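Side-chain contacts in aspergillopepsin-2 heavy chain (Aspergillus niger var. macrosporus, PDB 1Y43), which forms, together with a light chain, an acid endopeptidase of the peptidase G1 family that probably hydrolyses proteins by a glutamic-type mechanism: residues B[40-45]-B[50-55]; B[109-112]-B[118-121]; B[132-135]-B[140-143]; B[149-152]-B[158-161]. All coordinates share one frame; numbering follows the deposited sequence.

Contact 1: residues B[40-45]-B[50-55]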
# COMPACT_ATOMS: atom_id res chain seq x y z
N ALA B 40 -1.53 -9.68 6.44
CA ALA B 40 -2.39 -8.71 5.75
C ALA B 40 -3.00 -7.84 6.84
O ALA B 40 -3.29 -8.32 7.94
CB ALA B 40 -3.47 -9.43 4.95
N TRP B 41 -3.25 -6.57 6.53
CA TRP B 41 -3.78 -5.64 7.51
C TRP B 41 -4.62 -4.54 6.87
O TRP B 41 -4.60 -4.36 5.65
CB TRP B 41 -2.61 -4.98 8.26
CG TRP B 41 -1.57 -4.37 7.33
CD1 TRP B 41 -0.45 -4.98 6.84
CD2 TRP B 41 -1.62 -3.07 6.72
NE1 TRP B 41 0.19 -4.15 5.94
CE2 TRP B 41 -0.50 -2.97 5.85
CE3 TRP B 41 -2.50 -1.98 6.81
CZ2 TRP B 41 -0.25 -1.84 5.07
CZ3 TRP B 41 -2.24 -0.84 6.03
CH2 TRP B 41 -1.12 -0.79 5.18
N TYR B 42 -5.37 -3.80 7.70
CA TYR B 42 -6.17 -2.67 7.23
C TYR B 42 -5.98 -1.54 8.23
O TYR B 42 -5.61 -1.78 9.38
CB TYR B 42 -7.66 -3.00 7.13
CG TYR B 42 -8.31 -3.39 8.44
CD1 TYR B 42 -8.78 -2.42 9.33
CD2 TYR B 42 -8.42 -4.73 8.80
CE1 TYR B 42 -9.36 -2.78 10.54
CE2 TYR B 42 -8.99 -5.11 10.01
CZ TYR B 42 -9.46 -4.13 10.87
OH TYR B 42 -10.02 -4.51 12.07
N GLU B 43 -6.24 -0.32 7.80
CA GLU B 43 -6.10 0.83 8.68
C GLU B 43 -6.83 2.04 8.16
O GLU B 43 -6.83 2.31 6.95
CB GLU B 43 -4.62 1.19 8.86
CG GLU B 43 -4.41 2.48 9.68
CD GLU B 43 -2.97 2.68 10.14
OE1 GLU B 43 -2.03 2.09 9.56
OE2 GLU B 43 -2.79 3.42 11.14
N TRP B 44 -7.52 2.72 9.05
CA TRP B 44 -8.17 3.97 8.71
C TRP B 44 -7.47 4.97 9.64
O TRP B 44 -7.91 5.20 10.78
CB TRP B 44 -9.69 3.95 8.95
CG TRP B 44 -10.39 5.19 8.40
CD1 TRP B 44 -10.08 6.51 8.68
CD2 TRP B 44 -11.47 5.22 7.47
NE1 TRP B 44 -10.90 7.34 7.97
CE2 TRP B 44 -11.76 6.58 7.22
CE3 TRP B 44 -12.21 4.23 6.81
CZ2 TRP B 44 -12.78 6.97 6.33
CZ3 TRP B 44 -13.22 4.62 5.94
CH2 TRP B 44 -13.49 5.98 5.70
N TYR B 45 -6.32 5.46 9.20
CA TYR B 45 -5.54 6.42 9.96
C TYR B 45 -6.44 7.61 10.29
O TYR B 45 -7.18 8.06 9.42
CB TYR B 45 -4.34 6.85 9.10
CG TYR B 45 -3.48 7.93 9.70
CD1 TYR B 45 -3.79 9.28 9.52
CD2 TYR B 45 -2.35 7.61 10.45
CE1 TYR B 45 -3.00 10.29 10.06
CE2 TYR B 45 -1.54 8.61 11.00
CZ TYR B 45 -1.87 9.95 10.81
OH TYR B 45 -1.09 10.95 11.37
N TYR B 50 -4.81 -2.85 11.99
CA TYR B 50 -5.23 -4.12 12.60
C TYR B 50 -4.98 -5.22 11.58
O TYR B 50 -5.07 -4.99 10.37
CB TYR B 50 -6.72 -4.08 13.01
CG TYR B 50 -7.04 -3.04 14.07
CD1 TYR B 50 -6.78 -3.29 15.42
CD2 TYR B 50 -7.61 -1.81 13.72
CE1 TYR B 50 -7.07 -2.34 16.39
CE2 TYR B 50 -7.91 -0.86 14.69
CZ TYR B 50 -7.63 -1.13 16.03
OH TYR B 50 -7.90 -0.19 17.00
N ASP B 51 -4.62 -6.40 12.06
CA ASP B 51 -4.35 -7.52 11.16
C ASP B 51 -5.60 -8.30 10.82
O ASP B 51 -6.53 -8.39 11.62
CB ASP B 51 -3.37 -8.51 11.78
CG ASP B 51 -2.06 -7.89 12.18
OD1 ASP B 51 -1.58 -6.98 11.48
OD2 ASP B 51 -1.52 -8.33 13.20
N PHE B 52 -5.59 -8.86 9.60
CA PHE B 52 -6.64 -9.75 9.13
C PHE B 52 -6.08 -11.12 9.52
O PHE B 52 -5.18 -11.64 8.84
CB PHE B 52 -6.74 -9.70 7.61
CG PHE B 52 -7.56 -8.58 7.08
CD1 PHE B 52 -8.93 -8.52 7.35
CD2 PHE B 52 -7.01 -7.64 6.23
CE1 PHE B 52 -9.74 -7.54 6.76
CE2 PHE B 52 -7.80 -6.66 5.64
CZ PHE B 52 -9.17 -6.61 5.90
N SER B 53 -6.61 -11.70 10.58
CA SER B 53 -6.14 -12.99 11.08
C SER B 53 -6.65 -14.24 10.35
O SER B 53 -6.11 -15.33 10.51
CB SER B 53 -6.44 -13.11 12.57
OG SER B 53 -5.73 -12.12 13.28
N ASP B 54 -7.71 -14.08 9.57
CA ASP B 54 -8.30 -15.20 8.85
C ASP B 54 -7.87 -15.33 7.39
O ASP B 54 -8.67 -15.74 6.54
CB ASP B 54 -9.84 -15.17 8.99
CG ASP B 54 -10.46 -13.84 8.55
OD1 ASP B 54 -9.75 -12.80 8.46
OD2 ASP B 54 -11.69 -13.83 8.31
N ILE B 55 -6.64 -14.94 7.09
CA ILE B 55 -6.11 -15.06 5.73
C ILE B 55 -4.62 -15.35 5.77
O ILE B 55 -3.85 -14.71 6.50
CB ILE B 55 -6.40 -13.82 4.84
CG1 ILE B 55 -6.06 -14.15 3.38
CG2 ILE B 55 -5.59 -12.59 5.31
CD1 ILE B 55 -6.64 -13.18 2.35
O HOH W 1 -2.54 -12.12 7.56
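With CG of Tyr42 folded between its own backbone N and carbonyl carbon (chi1 61°), and CG of Phe52 held beside its N, the two side chains meet at about a right angle on one face of the sheet. The rings are edge-to-face, their planes at 59°: the edge of Tyr42 is directed at the face of Phe52, the ring centroids 5.0 Å apart. Contact is made by Tyr42 CD2, which sits above the rim of the phenyl ring 3.5 Å from Phe52 CZ. The hydroxyl half of the tyrosine reaches Tyr50 instead, with Tyr42 CZ 3.5 Å from Tyr50 CB and the two phenol rings oblique. Tyr50 O stands over one face of Tyr42, and His90 stacks on the same ring. In the backbone, Tyr42 and Tyr50 form a hydrogen-bonded pair, Tyr42 N to Tyr50 O and Tyr50 N to Tyr42 O both 2.9 Å. Farther along, Ala40 CB touches Ile55 CG2 at 3.8 Å, and a water joins Ala40 N to Phe52 O and Ile55 O. Trp41 and Asp51 occupy the other face. This is an antiparallel beta hairpin bearing an aromatic cluster, and its Ala40, Tyr42 and Phe52 face packs against strands 74-81 and 86-92.

Contact 2: residues B[109-112]-B[118-121]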
# COMPACT_ATOMS: atom_id res chain seq x y z
N VAL B 109 4.83 1.20 -1.65
CA VAL B 109 5.69 0.26 -0.94
C VAL B 109 6.30 1.19 0.12
O VAL B 109 6.91 2.22 -0.20
CB VAL B 109 6.77 -0.38 -1.83
CG1 VAL B 109 7.74 -1.18 -0.97
CG2 VAL B 109 6.13 -1.31 -2.86
N GLU B 110 6.11 0.85 1.38
CA GLU B 110 6.55 1.70 2.47
C GLU B 110 7.51 1.11 3.48
O GLU B 110 7.52 -0.10 3.73
CB GLU B 110 5.30 2.19 3.23
CG GLU B 110 5.59 2.98 4.50
CD GLU B 110 4.33 3.47 5.21
OE1 GLU B 110 3.21 3.28 4.71
OE2 GLU B 110 4.48 4.05 6.30
N ASP B 111 8.35 1.99 4.03
CA ASP B 111 9.25 1.61 5.11
C ASP B 111 8.47 2.19 6.30
O ASP B 111 8.48 3.40 6.53
CB ASP B 111 10.61 2.30 4.96
CG ASP B 111 11.60 1.88 6.04
OD1 ASP B 111 11.22 1.07 6.92
OD2 ASP B 111 12.75 2.34 6.03
N PHE B 112 7.72 1.34 7.00
CA PHE B 112 6.89 1.79 8.11
C PHE B 112 7.60 2.07 9.44
O PHE B 112 8.71 1.60 9.66
CB PHE B 112 5.70 0.83 8.29
CG PHE B 112 6.09 -0.60 8.55
CD1 PHE B 112 6.33 -1.04 9.85
CD2 PHE B 112 6.18 -1.53 7.50
CE1 PHE B 112 6.64 -2.37 10.12
CE2 PHE B 112 6.49 -2.86 7.76
CZ PHE B 112 6.73 -3.28 9.07
N LEU B 118 11.99 4.19 11.74
CA LEU B 118 11.42 3.34 10.70
C LEU B 118 12.07 1.97 10.83
O LEU B 118 13.21 1.85 11.28
CB LEU B 118 11.70 3.91 9.30
CG LEU B 118 11.25 5.35 9.03
CD1 LEU B 118 11.59 5.72 7.61
CD2 LEU B 118 9.76 5.52 9.29
N VAL B 119 11.31 0.94 10.46
CA VAL B 119 11.82 -0.42 10.51
C VAL B 119 12.96 -0.58 9.48
O VAL B 119 12.99 0.12 8.47
CB VAL B 119 10.67 -1.45 10.23
CG1 VAL B 119 10.20 -1.38 8.79
CG2 VAL B 119 11.07 -2.85 10.63
N ALA B 120 13.94 -1.41 9.79
CA ALA B 120 15.05 -1.64 8.86
C ALA B 120 14.36 -2.11 7.59
O ALA B 120 13.49 -3.00 7.64
CB ALA B 120 15.99 -2.71 9.40
N PHE B 121 14.72 -1.49 6.48
CA PHE B 121 14.10 -1.76 5.18
C PHE B 121 14.59 -3.01 4.45
O PHE B 121 15.76 -3.12 4.10
CB PHE B 121 14.28 -0.51 4.33
CG PHE B 121 13.30 -0.38 3.22
CD1 PHE B 121 11.94 -0.62 3.42
CD2 PHE B 121 13.73 0.02 1.96
CE1 PHE B 121 11.01 -0.45 2.38
CE2 PHE B 121 12.83 0.19 0.91
CZ PHE B 121 11.47 -0.04 1.12
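The beta hairpin of strands 104-114 and 117-121 brings Asp111 and Phe112 against Leu118, Val119 and Phe121, where the pairing is irregular and side chains do much of the joining. A single backbone hydrogen bond crosses between the two segments, from Val119 N to Phe112 O, 2.8 Å long and nearly straight at 173°. Beside it, Val119 CG1 stands over the centre of one face of the Phe112 ring, 3.8 Å from the centroid, in a CH-pi contact. Phe112 reaches this place although its CB leaves the backbone away from the other segment, because CG is folded between its backbone N and carbonyl carbon (chi1 58°). Asp111, by contrast, has its CB directed toward the other segment. Its OD1 lies 2.5 Å from Val119 O, and OD2 accepts a hydrogen bond from Gln153 NE2, so the buried carboxyl group links the hairpin to strand 147-153. The Phe121 side chain crosses that of Asp111 at a slant, its ring plane 23° from the carboxylate, and Asp111 CB approaches Phe121 CD1 to 3.6 Å. Val109 and Glu110 pair with a strand of the other protein chain, which continues the sheet. Nearer the turn, Leu118 has its CB close to both carboxylate oxygens of Asp111, while its CD2 rests 3.7 Å from Asp111 O. At the opposite end, the edge of the Phe121 ring meets Glu110 O, 3.8 Å from CE1.

Contact 3: residues B[132-135]-B[140-143]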
# COMPACT_ATOMS: atom_id res chain seq x y z
N ALA B 132 -3.75 -1.62 -11.90
CA ALA B 132 -3.71 -0.48 -11.00
C ALA B 132 -4.71 0.55 -11.49
O ALA B 132 -4.44 1.27 -12.46
CB ALA B 132 -2.31 0.10 -10.96
N GLU B 133 -5.85 0.63 -10.81
CA GLU B 133 -6.92 1.53 -11.21
C GLU B 133 -7.55 2.26 -10.03
O GLU B 133 -7.72 1.69 -8.95
CB GLU B 133 -8.02 0.71 -11.91
CG GLU B 133 -7.56 0.00 -13.19
CD GLU B 133 -8.62 -0.87 -13.83
OE1 GLU B 133 -9.77 -0.90 -13.34
OE2 GLU B 133 -8.32 -1.53 -14.85
N ALA B 134 -7.90 3.52 -10.27
CA ALA B 134 -8.58 4.36 -9.27
C ALA B 134 -9.89 4.82 -9.91
O ALA B 134 -9.94 5.04 -11.12
CB ALA B 134 -7.71 5.57 -8.91
N THR B 135 -10.94 4.97 -9.12
CA THR B 135 -12.23 5.42 -9.64
C THR B 135 -12.54 6.78 -9.06
O THR B 135 -12.51 6.97 -7.85
CB THR B 135 -13.34 4.42 -9.29
OG1 THR B 135 -12.97 3.13 -9.78
CG2 THR B 135 -14.66 4.83 -9.94
N THR B 140 -12.82 5.30 -14.37
CA THR B 140 -11.57 4.69 -13.93
C THR B 140 -10.35 5.30 -14.62
O THR B 140 -10.37 5.58 -15.83
CB THR B 140 -11.57 3.16 -14.13
OG1 THR B 140 -11.66 2.86 -15.52
CG2 THR B 140 -12.74 2.52 -13.41
N VAL B 141 -9.29 5.51 -13.85
CA VAL B 141 -8.04 6.08 -14.37
C VAL B 141 -6.88 5.26 -13.84
O VAL B 141 -6.95 4.68 -12.75
CB VAL B 141 -7.82 7.55 -13.92
CG1 VAL B 141 -8.95 8.46 -14.45
CG2 VAL B 141 -7.73 7.65 -12.41
N GLY B 142 -5.82 5.22 -14.64
CA GLY B 142 -4.62 4.50 -14.26
C GLY B 142 -3.58 5.43 -13.67
O GLY B 142 -3.84 6.63 -13.49
N PRO B 143 -2.37 4.93 -13.42
CA PRO B 143 -1.28 5.73 -12.84
C PRO B 143 -0.41 6.58 -13.79
O PRO B 143 0.56 7.19 -13.34
CB PRO B 143 -0.46 4.68 -12.10
CG PRO B 143 -0.59 3.47 -12.96
CD PRO B 143 -2.04 3.49 -13.41
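Ala132 faces Pro143: its carbonyl O lies 3.4 Å from Pro143 CD, and its CB meets the same ring carbon more loosely, at 4.2 Å. This oxygen is buried and has no hydrogen-bonding partner in the model, consistent with proline, which has no N-H to offer, lying at this position. Both residues also lie against Trp107 of strand 104-114. At Glu133 the contact passes to the backbone, with CA 3.5 Å from Val141 O in a CA-H...O approach, while its extended side chain runs out past Thr140. Next comes Ala134, which forms a hydrogen-bonded antiparallel pair with Val141; Ala134 N gives to Val141 O at 2.9 Å and Val141 N to Ala134 O at 2.8 Å. On the face shared by these two residues, Val141 CG2 is folded between the backbone N and carbonyl carbon, where it stands 3.7 Å from Ala134 O and 4.1 Å from Ala134 CB. Thr135 and Thr140 follow as a non-hydrogen-bonded pair on the other face. Their side chains cross obliquely, a hydroxyl against a methyl, Thr135 OG1 and Thr140 CG2 being 3.7 Å apart. Glu133, Ala134 and Thr135 additionally pair with a strand of the other protein chain. The whole is a short antiparallel beta hairpin, with strand 139-141 one of the two outermost strands of its five-stranded sheet within this chain.

Contact 4: residues B[149-152]-B[158-161]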
# COMPACT_ATOMS: atom_id res chain seq x y z
N MET B 149 7.14 8.64 -6.53
CA MET B 149 7.91 8.83 -5.31
C MET B 149 8.88 7.69 -5.05
O MET B 149 8.61 6.55 -5.41
CB MET B 149 6.97 8.93 -4.09
CG MET B 149 6.23 10.24 -3.96
SD MET B 149 5.34 10.25 -2.40
CE MET B 149 4.38 11.74 -2.61
N ASP B 150 10.02 8.03 -4.46
CA ASP B 150 11.02 7.03 -4.09
C ASP B 150 11.60 7.35 -2.73
O ASP B 150 11.56 8.49 -2.28
CB ASP B 150 12.13 6.92 -5.13
CG ASP B 150 11.75 6.03 -6.29
OD1 ASP B 150 11.39 4.86 -6.07
OD2 ASP B 150 11.76 6.52 -7.42
N ILE B 151 12.11 6.32 -2.07
CA ILE B 151 12.68 6.44 -0.74
C ILE B 151 14.17 6.82 -0.75
O ILE B 151 14.97 6.24 -1.50
CB ILE B 151 12.47 5.14 0.09
CG1 ILE B 151 10.99 4.88 0.30
CG2 ILE B 151 13.19 5.23 1.44
CD1 ILE B 151 10.67 3.53 0.93
N GLU B 152 14.51 7.78 0.09
CA GLU B 152 15.88 8.24 0.23
C GLU B 152 16.12 8.44 1.73
O GLU B 152 15.40 9.22 2.36
CB GLU B 152 16.05 9.55 -0.53
CG GLU B 152 17.41 10.18 -0.44
CD GLU B 152 17.42 11.51 -1.15
OE1 GLU B 152 17.02 12.52 -0.52
OE2 GLU B 152 17.76 11.55 -2.35
N LEU B 158 16.95 4.23 -1.94
CA LEU B 158 16.65 2.82 -1.72
C LEU B 158 15.68 2.19 -2.70
O LEU B 158 15.49 0.98 -2.69
CB LEU B 158 16.16 2.62 -0.28
CG LEU B 158 17.05 3.12 0.86
CD1 LEU B 158 16.34 2.94 2.18
CD2 LEU B 158 18.38 2.40 0.84
N THR B 159 15.04 3.01 -3.54
CA THR B 159 14.08 2.49 -4.51
C THR B 159 14.10 3.27 -5.82
O THR B 159 14.55 4.42 -5.87
CB THR B 159 12.60 2.55 -3.99
OG1 THR B 159 12.20 3.91 -3.77
CG2 THR B 159 12.44 1.77 -2.68
N GLU B 160 13.60 2.62 -6.86
CA GLU B 160 13.44 3.20 -8.18
C GLU B 160 12.03 2.78 -8.62
O GLU B 160 11.71 1.59 -8.65
CB GLU B 160 14.48 2.67 -9.17
CG GLU B 160 15.84 3.35 -9.04
CD GLU B 160 16.92 2.68 -9.89
OE1 GLU B 160 16.57 1.82 -10.75
OE2 GLU B 160 18.13 3.00 -9.69
N THR B 161 11.20 3.76 -8.96
CA THR B 161 9.84 3.48 -9.35
C THR B 161 9.56 3.87 -10.79
O THR B 161 10.07 4.88 -11.28
CB THR B 161 8.86 4.24 -8.40
OG1 THR B 161 9.00 3.73 -7.07
CG2 THR B 161 7.42 4.10 -8.86
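Asp150 OD1 is gripped by two threonine hydroxyls of the facing strand, Thr159 OG1 at 2.6 Å and Thr161 OG1 at 2.8 Å, within the beta hairpin of strands 147-153 and 156-163. The two donors use the oxygen differently: Thr159 meets it on the anti side, close to the carboxylate plane, whereas Thr161 comes from above that plane, 39° out of it. OD2 takes a third bond on its syn lone pair from Thr161 N, 3.2 Å long and bent. Three bonds thus fix the rotation of the carboxylate, which lies between the two strands, apparently standing in for part of the backbone pairing. Such donors would be expected to favour the charged acid, although an acidic side chain of the other protein chain near OD2 would act against this. Thr159 OG1 is both donor and acceptor. Set between the backbone N and carbonyl carbon of its own residue (chi1 64°), the hydroxyl donates a hydrogen bond to Asp150 OD1 and accepts one from Ile151 N at 3.0 Å, so acid, hydroxyl and amide form a short chain of hydrogen bonds. Thr159 N, by contrast, is buried without a partner in the model. Toward the turn the backbones bond directly, from Leu158 N to Ile151 O, at 2.9 Å. A strand of the other protein chain pairs with Met149, Asp150 and Ile151. The side chains of Ile151 and Leu158 cross at a slant, and Ile151 CG2 lies 4.0 Å from Leu158 CD1.

How the contacts relate
All four contacts are local hairpins that follow one another along the chain, each closing its loop before the next opens, so none nests or crosses. Contact 1 closes a four-residue loop and contact 2 a five-residue one; both belong to the same mixed sheet, their centres about 17 Å apart. The chain then moves to the five-stranded antiparallel sheet, where contact 3 closes a four-residue loop and contact 4 a five-residue one, at its two outermost strands within this chain, their centres about 21 Å apart. The direct meeting is between contacts 2 and 4: Phe121 packs on Ile151, Leu158 and Thr159, with Phe121 CZ 3.7 Å from Ile151 CD1, tying the mixed sheet to the five-stranded one.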